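Local atomic coordinates of pullulanase (Klebsiella oxytoca, PDB entry 2YOC), a protein that hydrolyses the alpha-1,6-glucosidic linkages of pullulan and related branched glucans and is a substrate of a type 2 secretion system. Residues 21-26 and 258-263; 181-186 and 251-256. One frame throughout, in Å; residues are numbered along the deposited sequence.

In the fold
Both contacts lie at one end of the molecule, about 9 Å apart between centres, and both are partly buried. Contact 2 is a regular antiparallel pairing within one sheet, between strand 248-254 and strand 185-191, an outer strand of the sheet within this chain. Contact 1 brings a segment near the N-terminus onto the turn that leads from strand 248-254 into strand 260-267. It is held by a single backbone bridge, with the Arg24 guanidinium over Ile259 and aliphatic packing of Val23 on Leu260. Small alanines dominate one side of contact 2, whereas branched aliphatic groups carry more of contact 1. The two meet at Ala253, whose backbone pairs with Ile261 and Ser262 in a classic beta bulge.

Contact 1. Residues 21-26 and 258-263; sequences VVVRLP and GILISA
Arg24 is bonded to the 258-263 segment through both of its backbone polar groups. Arg24 N donates to Gly258 O at 2.8 Å, nearly straight at 170°. Arg24 O accepts from Leu260 N at 3.1 Å. The two bonds enclose Ile259 and make one backbone bridge. Two CA-H...O contacts add to them: Val23 CA lies 3.3 Å from Gly258 O, and Ile259 CA points its hydrogen at Arg24 O.

The bridge sits where the chain leaves the turn after strand 248-254 and enters strand 260-267 of the mixed sheet in the pullulanase N2 region. Residues 23-24 also pair with strand 203-204, so the N-terminal segment joins two parts of this region. Gly258 turns with a positive phi of 97°, and its backbone lies against Val21 CG1.

Among the side chains, the Arg24 guanidinium has one face over Ile259, with Arg24 NH1 3.4 Å from Ile259 CG1. The bend at chi3 (-82°) turns the arginine chain back to this place. Ile259 CG2 packs on the proline ring, 4.2 Å from Pro26 CD. On the buried side, Val23 CG1 meets Leu260 CD1 at 4.2 Å. Ile252 and Phe204 touch both of these side chains.

Contact 2. Residues 181-186 and 251-256; sequences QDKPIV and AIAAAE
Ile185 and Ala254 face each other as an antiparallel hydrogen-bonded pair. Ile185 N donates to Ala254 O at 3.0 Å with an angle of 149°. The return bond, Ala254 N to Ile185 O, is 2.9 Å long and straighter at 165°. On one face Ile185 CB lies 3.8 Å from Ala254 CB. With CG1 turned anti to the carbonyl carbon (chi1 -65°), Ile185 brings CG1 to 3.5 Å from Ala255 O, and CG2 is left beside Ala254 CB.

Val186 and Ala253 form the next, non-hydrogen-bonded pair, and their side chains lie on the other face. On that face Ala253 CB meets Lys183 CG at 4.1 Å. Where the regular pairing stops, the Pro184 ring lies over the backbone of 254-256, with Pro184 CG 3.4 Å from Ala254 O.

Further out, Gly179 O accepts a hydrogen bond from Lys183 NZ, which also makes a weak one to Thr215 of a second subunit. Trp177 packs on Ala253, and Val23 touches Ala254. The arrangement is a pairing of an outer strand, counted within this chain, with its neighbour in the mixed sheet of the pullulanase N2 domain, a family grouped with the E-set beta-sandwich folds.

Contact 1. Residues 21-26 and 258-263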
ATOM      1  N   VAL B  21      29.965 -28.128 -52.427  1.00 90.19           N
ATOM      2  CA  VAL B  21      29.850 -29.234 -51.465  1.00 88.44           C
ATOM      3  C   VAL B  21      28.504 -29.973 -51.441  1.00 90.26           C
ATOM      4  O   VAL B  21      27.441 -29.352 -51.427  1.00 89.16           O
ATOM      5  CB  VAL B  21      30.309 -28.833 -50.032  1.00 91.04           C
ATOM      6  CG1 VAL B  21      30.637 -30.058 -49.174  1.00 90.58           C
ATOM      7  CG2 VAL B  21      31.495 -27.867 -50.069  1.00 90.73           C
ATOM      8  N   VAL B  22      28.566 -31.311 -51.414  1.00 86.04           N
ATOM      9  CA  VAL B  22      27.377 -32.141 -51.312  1.00 84.93           C
ATOM     10  C   VAL B  22      27.120 -32.467 -49.859  1.00 89.87           C
ATOM     11  O   VAL B  22      28.033 -32.910 -49.161  1.00 90.30           O
ATOM     12  CB  VAL B  22      27.437 -33.397 -52.212  1.00 88.12           C
ATOM     13  CG1 VAL B  22      26.544 -34.528 -51.683  1.00 87.54           C
ATOM     14  CG2 VAL B  22      27.062 -33.035 -53.640  1.00 88.51           C
ATOM     15  N   VAL B  23      25.875 -32.245 -49.404  1.00 86.60           N
ATOM     16  CA  VAL B  23      25.466 -32.589 -48.052  1.00 86.01           C
ATOM     17  C   VAL B  23      25.264 -34.098 -47.986  1.00 93.85           C
ATOM     18  O   VAL B  23      24.602 -34.680 -48.843  1.00 94.37           O
ATOM     19  CB  VAL B  23      24.270 -31.750 -47.545  1.00 88.74           C
ATOM     20  CG1 VAL B  23      23.765 -32.244 -46.186  1.00 87.95           C
ATOM     21  CG2 VAL B  23      24.662 -30.272 -47.455  1.00 87.37           C
ATOM     22  N   ARG B  24      25.941 -34.737 -47.035  1.00 93.43           N
ATOM     23  CA  ARG B  24      25.892 -36.181 -46.870  1.00 95.59           C
ATOM     24  C   ARG B  24      25.831 -36.620 -45.403  1.00 99.33           C
ATOM     25  O   ARG B  24      26.174 -35.850 -44.499  1.00 96.86           O
ATOM     26  CB  ARG B  24      27.050 -36.869 -47.626  1.00 98.84           C
ATOM     27  CG  ARG B  24      28.428 -36.238 -47.425  1.00113.28           C
ATOM     28  CD  ARG B  24      29.535 -37.174 -47.868  1.00136.09           C
ATOM     29  NE  ARG B  24      29.900 -38.178 -46.864  1.00152.86           N
ATOM     30  CZ  ARG B  24      30.823 -37.994 -45.925  1.00169.60           C
ATOM     31  NH1 ARG B  24      31.449 -36.828 -45.820  1.00156.01           N
ATOM     32  NH2 ARG B  24      31.114 -38.968 -45.071  1.00157.34           N
ATOM     33  N   LEU B  25      25.358 -37.851 -45.182  1.00 98.34           N
ATOM     34  CA  LEU B  25      25.218 -38.477 -43.865  1.00 99.14           C
ATOM     35  C   LEU B  25      26.608 -38.843 -43.278  1.00109.77           C
ATOM     36  O   LEU B  25      27.538 -38.967 -44.073  1.00110.59           O
ATOM     37  CB  LEU B  25      24.355 -39.745 -44.038  1.00 99.58           C
ATOM     38  CG  LEU B  25      22.877 -39.663 -43.630  1.00102.64           C
ATOM     39  CD1 LEU B  25      22.098 -38.766 -44.538  1.00102.33           C
ATOM     40  CD2 LEU B  25      22.232 -41.021 -43.650  1.00105.52           C
ATOM     41  N   PRO B  26      26.811 -39.045 -41.941  1.00109.87           N
ATOM     42  CA  PRO B  26      28.153 -39.440 -41.446  1.00111.82           C
ATOM     43  C   PRO B  26      28.682 -40.744 -42.047  1.00121.87           C
ATOM     44  O   PRO B  26      27.870 -41.619 -42.335  1.00122.40           O
ATOM     45  CB  PRO B  26      27.955 -39.568 -39.925  1.00112.33           C
ATOM     46  CG  PRO B  26      26.505 -39.794 -39.732  1.00115.69           C
ATOM     47  CD  PRO B  26      25.859 -38.954 -40.823  1.00110.70           C
ATOM     48  N   GLY B 258      30.437 -30.962 -45.428  1.00 89.46           N
ATOM     49  CA  GLY B 258      29.107 -31.358 -45.875  1.00 89.20           C
ATOM     50  C   GLY B 258      28.436 -32.432 -45.047  1.00 91.67           C
ATOM     51  O   GLY B 258      27.449 -33.022 -45.486  1.00 91.73           O
ATOM     52  N   ILE B 259      28.951 -32.710 -43.849  1.00 86.70           N
ATOM     53  CA  ILE B 259      28.257 -33.681 -43.022  1.00 85.67           C
ATOM     54  C   ILE B 259      27.116 -32.967 -42.306  1.00 88.20           C
ATOM     55  O   ILE B 259      27.292 -31.880 -41.732  1.00 86.39           O
ATOM     56  CB  ILE B 259      29.151 -34.607 -42.166  1.00 88.72           C
ATOM     57  CG1 ILE B 259      30.040 -35.467 -43.089  1.00 89.55           C
ATOM     58  CG2 ILE B 259      28.301 -35.518 -41.257  1.00 90.47           C
ATOM     59  CD1 ILE B 259      31.191 -36.093 -42.420  1.00 90.56           C
ATOM     60  N   LEU B 260      25.912 -33.522 -42.496  1.00 84.81           N
ATOM     61  CA  LEU B 260      24.661 -33.009 -41.968  1.00 82.95           C
ATOM     62  C   LEU B 260      24.727 -32.840 -40.471  1.00 80.45           C
ATOM     63  O   LEU B 260      25.116 -33.774 -39.748  1.00 77.76           O
ATOM     64  CB  LEU B 260      23.528 -33.975 -42.327  1.00 84.57           C
ATOM     65  CG  LEU B 260      22.163 -33.604 -41.804  1.00 89.94           C
ATOM     66  CD1 LEU B 260      21.269 -33.212 -42.924  1.00 91.58           C
ATOM     67  CD2 LEU B 260      21.594 -34.720 -40.950  1.00 93.40           C
ATOM     68  N   ILE B 261      24.334 -31.641 -40.017  1.00 73.66           N
ATOM     69  CA  ILE B 261      24.239 -31.347 -38.596  1.00 70.42           C
ATOM     70  C   ILE B 261      22.748 -31.476 -38.289  1.00 75.07           C
ATOM     71  O   ILE B 261      22.349 -32.325 -37.482  1.00 74.41           O
ATOM     72  CB  ILE B 261      24.833 -29.948 -38.213  1.00 71.12           C
ATOM     73  CG1 ILE B 261      26.209 -29.681 -38.876  1.00 70.24           C
ATOM     74  CG2 ILE B 261      24.921 -29.790 -36.690  1.00 71.29           C
ATOM     75  CD1 ILE B 261      26.730 -28.239 -38.764  1.00 63.28           C
ATOM     76  N   SER B 262      21.920 -30.692 -39.031  1.00 72.65           N
ATOM     77  CA  SER B 262      20.470 -30.586 -38.863  1.00 71.69           C
ATOM     78  C   SER B 262      19.720 -30.436 -40.190  1.00 76.36           C
ATOM     79  O   SER B 262      20.200 -29.791 -41.130  1.00 75.54           O
ATOM     80  CB  SER B 262      20.145 -29.392 -37.960  1.00 71.72           C
ATOM     81  OG  SER B 262      19.088 -29.673 -37.055  1.00 80.77           O
ATOM     82  N   ALA B 263      18.520 -31.028 -40.229  1.00 73.55           N
ATOM     83  CA  ALA B 263      17.555 -30.986 -41.324  1.00 74.10           C
ATOM     84  C   ALA B 263      16.173 -30.853 -40.661  1.00 78.78           C
ATOM     85  O   ALA B 263      15.794 -31.701 -39.845  1.00 79.92           O
ATOM     86  CB  ALA B 263      17.642 -32.260 -42.158  1.00 76.06           C
TER

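Contact 2. Residues 181-186 and 251-256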
ATOM      1  N   GLN B 181      22.340 -21.165 -37.051  1.00 72.07           N
ATOM      2  CA  GLN B 181      23.185 -20.084 -36.523  1.00 72.16           C
ATOM      3  C   GLN B 181      24.648 -20.540 -36.421  1.00 78.38           C
ATOM      4  O   GLN B 181      24.926 -21.604 -35.843  1.00 79.91           O
ATOM      5  CB  GLN B 181      22.663 -19.602 -35.149  1.00 72.51           C
ATOM      6  CG  GLN B 181      23.608 -18.696 -34.380  1.00 70.20           C
ATOM      7  CD  GLN B 181      23.013 -17.340 -34.172  1.00 78.36           C
ATOM      8  OE1 GLN B 181      22.316 -17.066 -33.160  1.00 74.86           O
ATOM      9  NE2 GLN B 181      23.302 -16.452 -35.120  1.00 56.50           N
ATOM     10  N   ASP B 182      25.566 -19.723 -36.999  1.00 73.00           N
ATOM     11  CA  ASP B 182      27.016 -19.918 -37.027  1.00 72.05           C
ATOM     12  C   ASP B 182      27.488 -21.157 -37.812  1.00 79.01           C
ATOM     13  O   ASP B 182      28.697 -21.416 -37.870  1.00 81.06           O
ATOM     14  CB  ASP B 182      27.621 -19.866 -35.610  1.00 72.99           C
ATOM     15  CG  ASP B 182      27.368 -18.582 -34.801  1.00 81.58           C
ATOM     16  OD1 ASP B 182      27.448 -17.477 -35.392  1.00 82.07           O
ATOM     17  OD2 ASP B 182      27.174 -18.687 -33.550  1.00 80.90           O
ATOM     18  N   LYS B 183      26.557 -21.906 -38.444  1.00 74.62           N
ATOM     19  CA  LYS B 183      26.901 -23.112 -39.208  1.00 74.40           C
ATOM     20  C   LYS B 183      27.521 -22.754 -40.560  1.00 78.71           C
ATOM     21  O   LYS B 183      27.084 -21.765 -41.164  1.00 76.85           O
ATOM     22  CB  LYS B 183      25.699 -24.060 -39.336  1.00 76.75           C
ATOM     23  CG  LYS B 183      25.017 -24.387 -38.002  1.00 78.62           C
ATOM     24  CD  LYS B 183      25.981 -24.986 -36.986  1.00 92.95           C
ATOM     25  CE  LYS B 183      25.332 -25.384 -35.690  1.00109.63           C
ATOM     26  NZ  LYS B 183      24.284 -26.423 -35.874  1.00119.53           N
ATOM     27  N   PRO B 184      28.596 -23.480 -41.000  1.00 78.00           N
ATOM     28  CA  PRO B 184      29.268 -23.132 -42.279  1.00 78.49           C
ATOM     29  C   PRO B 184      28.398 -23.300 -43.537  1.00 81.60           C
ATOM     30  O   PRO B 184      28.408 -22.423 -44.415  1.00 80.88           O
ATOM     31  CB  PRO B 184      30.517 -24.028 -42.290  1.00 80.64           C
ATOM     32  CG  PRO B 184      30.201 -25.150 -41.407  1.00 84.77           C
ATOM     33  CD  PRO B 184      29.235 -24.656 -40.367  1.00 79.56           C
ATOM     34  N   ILE B 185      27.613 -24.399 -43.600  1.00 76.96           N
ATOM     35  CA  ILE B 185      26.680 -24.646 -44.698  1.00 76.76           C
ATOM     36  C   ILE B 185      25.213 -24.489 -44.210  1.00 77.53           C
ATOM     37  O   ILE B 185      24.779 -25.206 -43.297  1.00 75.08           O
ATOM     38  CB  ILE B 185      26.947 -26.007 -45.420  1.00 80.80           C
ATOM     39  CG1 ILE B 185      28.323 -26.045 -46.141  1.00 81.18           C
ATOM     40  CG2 ILE B 185      25.798 -26.368 -46.367  1.00 82.20           C
ATOM     41  CD1 ILE B 185      28.549 -24.950 -47.307  1.00 85.83           C
ATOM     42  N   VAL B 186      24.477 -23.518 -44.813  1.00 72.39           N
ATOM     43  CA  VAL B 186      23.053 -23.261 -44.522  1.00 69.94           C
ATOM     44  C   VAL B 186      22.320 -23.203 -45.852  1.00 70.46           C
ATOM     45  O   VAL B 186      22.607 -22.338 -46.689  1.00 69.48           O
ATOM     46  CB  VAL B 186      22.782 -22.028 -43.594  1.00 71.81           C
ATOM     47  CG1 VAL B 186      21.293 -21.725 -43.495  1.00 70.64           C
ATOM     48  CG2 VAL B 186      23.359 -22.248 -42.197  1.00 70.81           C
ATOM     49  N   ALA B 251      15.072 -26.909 -44.298  1.00 71.99           N
ATOM     50  CA  ALA B 251      16.258 -26.137 -43.964  1.00 70.56           C
ATOM     51  C   ALA B 251      17.384 -27.077 -43.527  1.00 75.47           C
ATOM     52  O   ALA B 251      17.191 -27.919 -42.639  1.00 75.18           O
ATOM     53  CB  ALA B 251      15.942 -25.143 -42.882  1.00 70.01           C
ATOM     54  N   ILE B 252      18.534 -26.994 -44.219  1.00 72.58           N
ATOM     55  CA  ILE B 252      19.665 -27.866 -43.924  1.00 72.63           C
ATOM     56  C   ILE B 252      20.919 -27.122 -43.480  1.00 79.53           C
ATOM     57  O   ILE B 252      21.361 -26.167 -44.142  1.00 79.37           O
ATOM     58  CB  ILE B 252      19.926 -28.978 -44.992  1.00 75.40           C
ATOM     59  CG1 ILE B 252      18.653 -29.813 -45.207  1.00 75.32           C
ATOM     60  CG2 ILE B 252      21.084 -29.880 -44.544  1.00 75.91           C
ATOM     61  CD1 ILE B 252      18.723 -30.993 -46.137  1.00 87.21           C
ATOM     62  N   ALA B 253      21.477 -27.582 -42.334  1.00 77.04           N
ATOM     63  CA  ALA B 253      22.724 -27.109 -41.733  1.00 76.48           C
ATOM     64  C   ALA B 253      23.765 -28.250 -41.796  1.00 80.71           C
ATOM     65  O   ALA B 253      23.504 -29.389 -41.362  1.00 80.07           O
ATOM     66  CB  ALA B 253      22.500 -26.635 -40.297  1.00 75.94           C
ATOM     67  N   ALA B 254      24.925 -27.939 -42.399  1.00 77.79           N
ATOM     68  CA  ALA B 254      26.019 -28.881 -42.580  1.00 77.93           C
ATOM     69  C   ALA B 254      27.380 -28.282 -42.251  1.00 82.25           C
ATOM     70  O   ALA B 254      27.564 -27.050 -42.241  1.00 78.02           O
ATOM     71  CB  ALA B 254      26.015 -29.419 -44.001  1.00 79.67           C
ATOM     72  N   ALA B 255      28.344 -29.206 -41.992  1.00 83.51           N
ATOM     73  CA  ALA B 255      29.761 -28.983 -41.696  1.00 84.60           C
ATOM     74  C   ALA B 255      30.452 -28.350 -42.905  1.00 92.21           C
ATOM     75  O   ALA B 255      29.844 -28.286 -43.983  1.00 94.76           O
ATOM     76  CB  ALA B 255      30.412 -30.329 -41.405  1.00 86.08           C
ATOM     77  N   GLU B 256      31.735 -27.920 -42.757  1.00 87.67           N
ATOM     78  CA  GLU B 256      32.517 -27.379 -43.886  1.00 87.94           C
ATOM     79  C   GLU B 256      32.677 -28.451 -45.012  1.00 90.58           C
ATOM     80  O   GLU B 256      32.701 -28.120 -46.199  1.00 89.57           O
ATOM     81  CB  GLU B 256      33.876 -26.794 -43.413  1.00 89.47           C
ATOM     82  CG  GLU B 256      34.969 -27.795 -42.994  1.00107.79           C
ATOM     83  CD  GLU B 256      34.770 -28.687 -41.771  1.00130.55           C
ATOM     84  OE1 GLU B 256      33.885 -28.373 -40.939  1.00145.98           O
ATOM     85  OE2 GLU B 256      35.513 -29.690 -41.631  1.00100.69           O
TER